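PDB 7BTX: MDM10 isoform 1 from Saccharomyces cerevisiae, which helps tether the endoplasmic reticulum to mitochondria as part of the ERMES complex and takes part in late assembly steps of the mitochondrial outer-membrane TOM translocase. Local coordinates for residues D[199-202]-D[203-206]; D[419-422]-D[423-426]; D[74-78]-D[79-83]. All coordinates share one frame; numbering follows the deposited sequence.

Interaction 1: D[199-202]-D[203-206]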
loop_
_atom_site.group_PDB
_atom_site.type_symbol
_atom_site.label_atom_id
_atom_site.label_comp_id
_atom_site.label_asym_id
_atom_site.label_seq_id
_atom_site.Cartn_x
_atom_site.Cartn_y
_atom_site.Cartn_z
ATOM N N PHE D 199 -28.162 5.406 -27.190
ATOM C CA PHE D 199 -28.860 5.234 -25.927
ATOM C C PHE D 199 -27.861 4.703 -24.918
ATOM O O PHE D 199 -27.050 3.837 -25.247
ATOM C CB PHE D 199 -30.042 4.274 -26.059
ATOM C CG PHE D 199 -30.692 3.937 -24.749
ATOM C CD1 PHE D 199 -31.479 4.868 -24.097
ATOM C CD2 PHE D 199 -30.519 2.692 -24.172
ATOM C CE1 PHE D 199 -32.077 4.567 -22.892
ATOM C CE2 PHE D 199 -31.119 2.383 -22.968
ATOM C CZ PHE D 199 -31.898 3.322 -22.329
ATOM N N SER D 200 -27.916 5.216 -23.701
ATOM C CA SER D 200 -26.985 4.829 -22.656
ATOM C C SER D 200 -27.758 4.362 -21.434
ATOM O O SER D 200 -28.980 4.244 -21.452
ATOM C CB SER D 200 -26.056 5.988 -22.307
ATOM O OG SER D 200 -25.390 5.736 -21.086
ATOM N N THR D 201 -27.028 4.084 -20.361
ATOM C CA THR D 201 -27.650 3.786 -19.080
ATOM C C THR D 201 -26.926 4.575 -17.989
ATOM O O THR D 201 -26.838 4.143 -16.835
ATOM C CB THR D 201 -27.640 2.271 -18.814
ATOM O OG1 THR D 201 -27.914 1.588 -20.039
ATOM C CG2 THR D 201 -28.774 1.865 -17.876
ATOM N N SER D 202 -26.367 5.729 -18.351
ATOM C CA SER D 202 -25.698 6.559 -17.360
ATOM C C SER D 202 -26.720 7.271 -16.485
ATOM O O SER D 202 -26.815 7.004 -15.283
ATOM C CB SER D 202 -24.776 7.566 -18.048
ATOM O OG SER D 202 -25.473 8.295 -19.041
ATOM N N ASP D 203 -27.510 8.169 -17.070
ATOM C CA ASP D 203 -28.698 8.614 -16.360
ATOM C C ASP D 203 -29.881 7.793 -16.848
ATOM O O ASP D 203 -30.372 6.906 -16.144
ATOM C CB ASP D 203 -28.940 10.102 -16.614
ATOM C CG ASP D 203 -28.179 10.991 -15.657
ATOM O OD1 ASP D 203 -27.489 10.459 -14.761
ATOM O OD2 ASP D 203 -28.270 12.228 -15.802
ATOM N N LEU D 204 -30.334 8.097 -18.066
ATOM C CA LEU D 204 -30.967 7.151 -18.976
ATOM C C LEU D 204 -30.655 7.556 -20.405
ATOM O O LEU D 204 -31.493 7.377 -21.295
ATOM C CB LEU D 204 -32.475 7.051 -18.762
ATOM C CG LEU D 204 -32.969 5.862 -17.932
ATOM C CD1 LEU D 204 -34.473 5.717 -18.053
ATOM C CD2 LEU D 204 -32.276 4.576 -18.331
ATOM N N LEU D 205 -29.458 8.102 -20.620
ATOM C CA LEU D 205 -29.140 9.080 -21.656
ATOM C C LEU D 205 -29.419 8.592 -23.066
ATOM O O LEU D 205 -28.745 7.691 -23.569
ATOM C CB LEU D 205 -27.666 9.460 -21.521
ATOM C CG LEU D 205 -27.069 10.478 -22.485
ATOM C CD1 LEU D 205 -27.528 11.873 -22.127
ATOM C CD2 LEU D 205 -25.565 10.388 -22.453
ATOM N N CYS D 206 -30.414 9.197 -23.699
ATOM C CA CYS D 206 -30.679 9.027 -25.116
ATOM C C CYS D 206 -30.031 10.173 -25.873
ATOM O O CYS D 206 -29.800 11.250 -25.326
ATOM C CB CYS D 206 -32.183 8.983 -25.399
ATOM S SG CYS D 206 -32.602 8.649 -27.125
#
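Phe199 and Leu204 meet on one face of a tight hairpin-like loop between strands 194-199 and 209-211 of a mitochondrial porin-type beta-barrel. The two arms, 199-202 and 203-206, run nearly antiparallel, with Phe199 and Cys206 joined by a single backbone bridge. The Phe199 ring carries this face: its CG stands anti to the backbone N (chi1 173°), which swings the ring forward along the loop so that CE1 comes 3.3 Å from Leu204 O. That carbonyl approaches the ring obliquely. The far corner of the ring, CZ, touches the CD2 methyl of Leu204 at 4.2 Å, while CD1 lies 4.4 Å from Cys206 CB. Ser200, Ser202 and Leu205 project from the other face. Here Ser202 OG sits 3.5 Å from Leu205 CB, and Ser200 CB is close to that same CB at 3.9 Å, so the leucine stem rests against both serines. Leu205 also packs on the backbone of another protein chain. Ser200 OG folds back along its own arm to accept the N-H of Ser202, an ST turn within the bend. The polar ends of Thr201 and Asp203 are held from outside, by Leu182 O and Ser243 OG. Between the arms, Leu205 O is approached by two neighbouring donors: Phe199 CA makes a CA-H...O contact at 3.4 Å, and Ser200 N gives a bent hydrogen bond of 2.6 Å to Leu205 O, with the donor 25° out of the carbonyl plane.

Interaction 2: D[419-422]-D[423-426]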
loop_
_atom_site.group_PDB
_atom_site.type_symbol
_atom_site.label_atom_id
_atom_site.label_comp_id
_atom_site.label_asym_id
_atom_site.label_seq_id
_atom_site.Cartn_x
_atom_site.Cartn_y
_atom_site.Cartn_z
ATOM N N SER D 419 2.523 21.473 -26.966
ATOM C CA SER D 419 1.196 22.074 -26.866
ATOM C C SER D 419 1.138 23.175 -25.817
ATOM O O SER D 419 1.033 22.898 -24.621
ATOM C CB SER D 419 0.126 21.033 -26.539
ATOM O OG SER D 419 0.230 20.590 -25.205
ATOM N N THR D 420 1.161 24.426 -26.263
ATOM C CA THR D 420 1.166 25.558 -25.350
ATOM C C THR D 420 -0.255 26.013 -25.048
ATOM O O THR D 420 -1.064 26.186 -25.955
ATOM C CB THR D 420 1.950 26.712 -25.970
ATOM O OG1 THR D 420 3.246 26.250 -26.366
ATOM C CG2 THR D 420 2.113 27.848 -24.977
ATOM N N SER D 421 -0.564 26.204 -23.769
ATOM C CA SER D 421 -1.806 26.868 -23.391
ATOM C C SER D 421 -1.488 28.268 -22.882
ATOM O O SER D 421 -0.323 28.573 -22.610
ATOM C CB SER D 421 -2.555 26.067 -22.330
ATOM O OG SER D 421 -3.735 26.734 -21.933
ATOM N N LEU D 422 -2.493 29.132 -22.754
ATOM C CA LEU D 422 -2.235 30.495 -22.302
ATOM C C LEU D 422 -3.077 30.870 -21.092
ATOM O O LEU D 422 -2.655 31.691 -20.273
ATOM C CB LEU D 422 -2.477 31.494 -23.430
ATOM C CG LEU D 422 -1.251 31.982 -24.203
ATOM C CD1 LEU D 422 -0.666 30.906 -25.095
ATOM C CD2 LEU D 422 -1.610 33.208 -25.019
ATOM N N ARG D 423 -4.274 30.298 -20.974
ATOM C CA ARG D 423 -5.067 30.514 -19.770
ATOM C C ARG D 423 -4.444 29.802 -18.579
ATOM O O ARG D 423 -4.377 30.357 -17.477
ATOM C CB ARG D 423 -6.505 30.045 -20.002
ATOM C CG ARG D 423 -7.381 29.978 -18.755
ATOM C CD ARG D 423 -7.565 31.344 -18.110
ATOM N NE ARG D 423 -8.259 32.286 -18.982
ATOM C CZ ARG D 423 -8.261 33.603 -18.802
ATOM N NH1 ARG D 423 -7.604 34.133 -17.781
ATOM N NH2 ARG D 423 -8.916 34.389 -19.642
ATOM N N ASP D 424 -3.962 28.580 -18.788
ATOM C CA ASP D 424 -3.266 27.841 -17.746
ATOM C C ASP D 424 -1.763 28.070 -17.769
ATOM O O ASP D 424 -1.090 27.734 -16.787
ATOM C CB ASP D 424 -3.563 26.347 -17.883
ATOM C CG ASP D 424 -5.021 26.020 -17.633
ATOM O OD1 ASP D 424 -5.408 25.894 -16.453
ATOM O OD2 ASP D 424 -5.783 25.891 -18.613
ATOM N N LYS D 425 -1.244 28.627 -18.868
ATOM C CA LYS D 425 0.159 29.015 -19.048
ATOM C C LYS D 425 1.100 27.823 -18.864
ATOM O O LYS D 425 2.036 27.848 -18.068
ATOM C CB LYS D 425 0.534 30.179 -18.122
ATOM C CG LYS D 425 1.668 31.072 -18.636
ATOM C CD LYS D 425 1.626 31.274 -20.145
ATOM C CE LYS D 425 2.794 32.120 -20.620
ATOM N NZ LYS D 425 2.992 32.018 -22.092
ATOM N N THR D 426 0.830 26.770 -19.625
ATOM C CA THR D 426 1.606 25.546 -19.568
ATOM C C THR D 426 2.330 25.328 -20.886
ATOM O O THR D 426 2.138 26.057 -21.858
ATOM C CB THR D 426 0.723 24.334 -19.258
ATOM O OG1 THR D 426 -0.307 24.228 -20.244
ATOM C CG2 THR D 426 0.091 24.470 -17.889
#
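The beta-hairpin turn that joins neighbouring barrel strands 413-420 and 426-434 closes where Ser421 meets Thr426. A weak hydrogen bond of 3.3 Å runs from Ser421 N to Thr426 O. The side chains lie beside this link: Thr426 OG1, set between its own backbone N and carbonyl carbon (chi1 57°), comes alongside Ser421 CB at 3.6 Å. Thr426 O has a second neighbour in the CG2 methyl of Thr420, 3.6 Å away, placed there because CG2 is anti to the threonine's backbone N. The carbonyl is thus approached by an N-H and a methyl from consecutive residues, Ser421 and the strand's last residue Thr420. Ser421 OG turns forward into the loop and lies near the amides of the bend, 3.7 Å from Asp424 N. The nearer carboxylate oxygen of Asp424, OD2, lies 4.0 Å from Ser421 OG, too long for a bond. Lys425 returns the chain through a left-handed helical conformation, which brings its CA to 3.6 Å from Ser421 O; its aliphatic chain bends early, and CD passes the same oxygen at 4.1 Å. The CB of Arg423 is directed away from 419-422; beyond it the chain bends twice, and NE forms a salt bridge with Glu304, NH2 a weak hydrogen bond to Ser305 O. Three residues near the right-handed helical region, Leu422 to Asp424, followed by left-handed Lys425, match a familiar four-residue beta-hairpin loop, the connection expected between antiparallel strands of a membrane beta-barrel.

Interaction 3: D[74-78]-D[79-83]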
loop_
_atom_site.group_PDB
_atom_site.type_symbol
_atom_site.label_atom_id
_atom_site.label_comp_id
_atom_site.label_asym_id
_atom_site.label_seq_id
_atom_site.Cartn_x
_atom_site.Cartn_y
_atom_site.Cartn_z
ATOM N N LEU D 74 -10.948 -11.249 -28.134
ATOM C CA LEU D 74 -11.276 -10.521 -29.354
ATOM C C LEU D 74 -11.484 -11.507 -30.491
ATOM O O LEU D 74 -10.536 -12.156 -30.939
ATOM C CB LEU D 74 -10.188 -9.508 -29.703
ATOM C CG LEU D 74 -10.246 -8.867 -31.088
ATOM C CD1 LEU D 74 -11.422 -7.936 -31.195
ATOM C CD2 LEU D 74 -8.970 -8.127 -31.367
ATOM N N TYR D 75 -12.722 -11.611 -30.957
ATOM C CA TYR D 75 -13.075 -12.419 -32.113
ATOM C C TYR D 75 -13.830 -11.531 -33.086
ATOM O O TYR D 75 -14.659 -10.720 -32.666
ATOM C CB TYR D 75 -13.923 -13.621 -31.700
ATOM C CG TYR D 75 -14.599 -14.303 -32.857
ATOM C CD1 TYR D 75 -13.860 -14.989 -33.806
ATOM C CD2 TYR D 75 -15.974 -14.249 -33.009
ATOM C CE1 TYR D 75 -14.469 -15.606 -34.873
ATOM C CE2 TYR D 75 -16.595 -14.863 -34.073
ATOM C CZ TYR D 75 -15.837 -15.540 -35.001
ATOM O OH TYR D 75 -16.453 -16.155 -36.063
ATOM N N SER D 76 -13.546 -11.669 -34.376
ATOM C CA SER D 76 -14.222 -10.880 -35.391
ATOM C C SER D 76 -14.331 -11.643 -36.704
ATOM O O SER D 76 -13.451 -12.429 -37.061
ATOM C CB SER D 76 -13.495 -9.573 -35.633
ATOM O OG SER D 76 -12.351 -9.793 -36.430
ATOM N N ASP D 77 -15.424 -11.390 -37.427
ATOM C CA ASP D 77 -15.613 -11.979 -38.748
ATOM C C ASP D 77 -14.735 -11.316 -39.797
ATOM O O ASP D 77 -14.393 -11.950 -40.799
ATOM C CB ASP D 77 -17.074 -11.869 -39.185
ATOM C CG ASP D 77 -18.022 -12.558 -38.238
ATOM O OD1 ASP D 77 -17.578 -12.977 -37.152
ATOM O OD2 ASP D 77 -19.215 -12.678 -38.578
ATOM N N ALA D 78 -14.385 -10.048 -39.596
ATOM C CA ALA D 78 -13.521 -9.327 -40.523
ATOM C C ALA D 78 -12.112 -9.885 -40.421
ATOM O O ALA D 78 -11.375 -9.562 -39.487
ATOM C CB ALA D 78 -13.538 -7.836 -40.210
ATOM N N GLN D 79 -11.723 -10.702 -41.393
ATOM C CA GLN D 79 -10.490 -11.471 -41.292
ATOM C C GLN D 79 -9.256 -10.692 -41.726
ATOM O O GLN D 79 -8.254 -11.311 -42.102
ATOM C CB GLN D 79 -10.607 -12.759 -42.110
ATOM C CG GLN D 79 -11.261 -13.925 -41.370
ATOM C CD GLN D 79 -10.560 -14.282 -40.067
ATOM O OE1 GLN D 79 -10.919 -13.794 -38.994
ATOM N NE2 GLN D 79 -9.555 -15.144 -40.157
ATOM N N GLN D 80 -9.307 -9.361 -41.700
ATOM C CA GLN D 80 -8.172 -8.507 -42.016
ATOM C C GLN D 80 -7.888 -7.528 -40.882
ATOM O O GLN D 80 -7.316 -6.462 -41.106
ATOM C CB GLN D 80 -8.419 -7.744 -43.317
ATOM C CG GLN D 80 -8.593 -8.612 -44.559
ATOM C CD GLN D 80 -10.027 -9.081 -44.751
ATOM O OE1 GLN D 80 -10.955 -8.534 -44.152
ATOM N NE2 GLN D 80 -10.213 -10.094 -45.588
ATOM N N LEU D 81 -8.278 -7.883 -39.657
ATOM C CA LEU D 81 -8.422 -6.884 -38.604
ATOM C C LEU D 81 -7.095 -6.523 -37.955
ATOM O O LEU D 81 -6.850 -5.349 -37.665
ATOM C CB LEU D 81 -9.409 -7.383 -37.550
ATOM C CG LEU D 81 -9.919 -6.396 -36.502
ATOM C CD1 LEU D 81 -11.386 -6.596 -36.346
ATOM C CD2 LEU D 81 -9.247 -6.611 -35.169
ATOM N N GLU D 82 -6.229 -7.500 -37.714
ATOM C CA GLU D 82 -5.019 -7.254 -36.941
ATOM C C GLU D 82 -3.863 -6.719 -37.778
ATOM O O GLU D 82 -2.776 -6.496 -37.235
ATOM C CB GLU D 82 -4.606 -8.515 -36.189
ATOM C CG GLU D 82 -5.561 -8.832 -35.051
ATOM C CD GLU D 82 -5.038 -9.900 -34.125
ATOM O OE1 GLU D 82 -4.478 -9.532 -33.072
ATOM O OE2 GLU D 82 -5.189 -11.099 -34.439
ATOM N N LYS D 83 -4.069 -6.500 -39.076
ATOM C CA LYS D 83 -3.173 -5.627 -39.819
ATOM C C LYS D 83 -3.416 -4.162 -39.498
ATOM O O LYS D 83 -2.550 -3.326 -39.773
ATOM C CB LYS D 83 -3.326 -5.845 -41.325
ATOM C CG LYS D 83 -3.025 -7.257 -41.796
ATOM C CD LYS D 83 -3.239 -7.384 -43.295
ATOM C CE LYS D 83 -4.656 -7.809 -43.622
ATOM N NZ LYS D 83 -4.981 -9.128 -43.019
#
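This is a local, largely apolar contact in which Leu81 folds back against Leu74 and Ser76 at the end of barrel strand 68-76, in the loop leading towards strand 140-147 of the porin-type beta-barrel. The two branches of Leu81 divide the work. CD2 reaches back to the CD2 methyl of Leu74, 4.1 Å away, the two leucines crossing obliquely. CD1 settles on the Ser76 side chain, 3.3 Å from OG and 3.7 Å from Ser76 CB. Leu81 CG lies anti to its backbone N (chi1 -168°), which carries CG over towards Ser76 and Leu74. Around them, Phe12 of helix 5-16 and Leu141 of strand 140-147 pack on Leu81, and Val8 of the same helix on Leu74, so the loop, the strand end and the N-terminal helix share one buried patch. An alanine in place of Leu81 would probably take away the methyls that meet Leu74 CD2 and Ser76 and open a gap beside Phe12. Gln79 CG lies 3.7 Å from Asp77 O. Ala78 O looks into the turn, where Leu81 CB lies 3.5 Å from it, and it also receives a weak hydrogen bond from the hydroxyl of Ser76, OG to Ala78 O 3.2 Å.

All three contacts are chain reversals in loops at strand ends of one beta-barrel, each centred about 21 Å from the centre of the chain. None touches another: the nearest atoms of interactions 1 and 3 are about 20 Å apart, those of 1 and 2 about 25 Å. Interactions 2 and 3 are the most distant pair, 41 Å between centres and on opposite sides of the chain's centre. Along the chain the order is interaction 3, then 1, then 2. Their surroundings differ: 79-83 touches helix 5-16 through Leu81, whereas the loop segment 203-206 reaches another protein chain through Leu205, and 423-426 is tied back within its own chain.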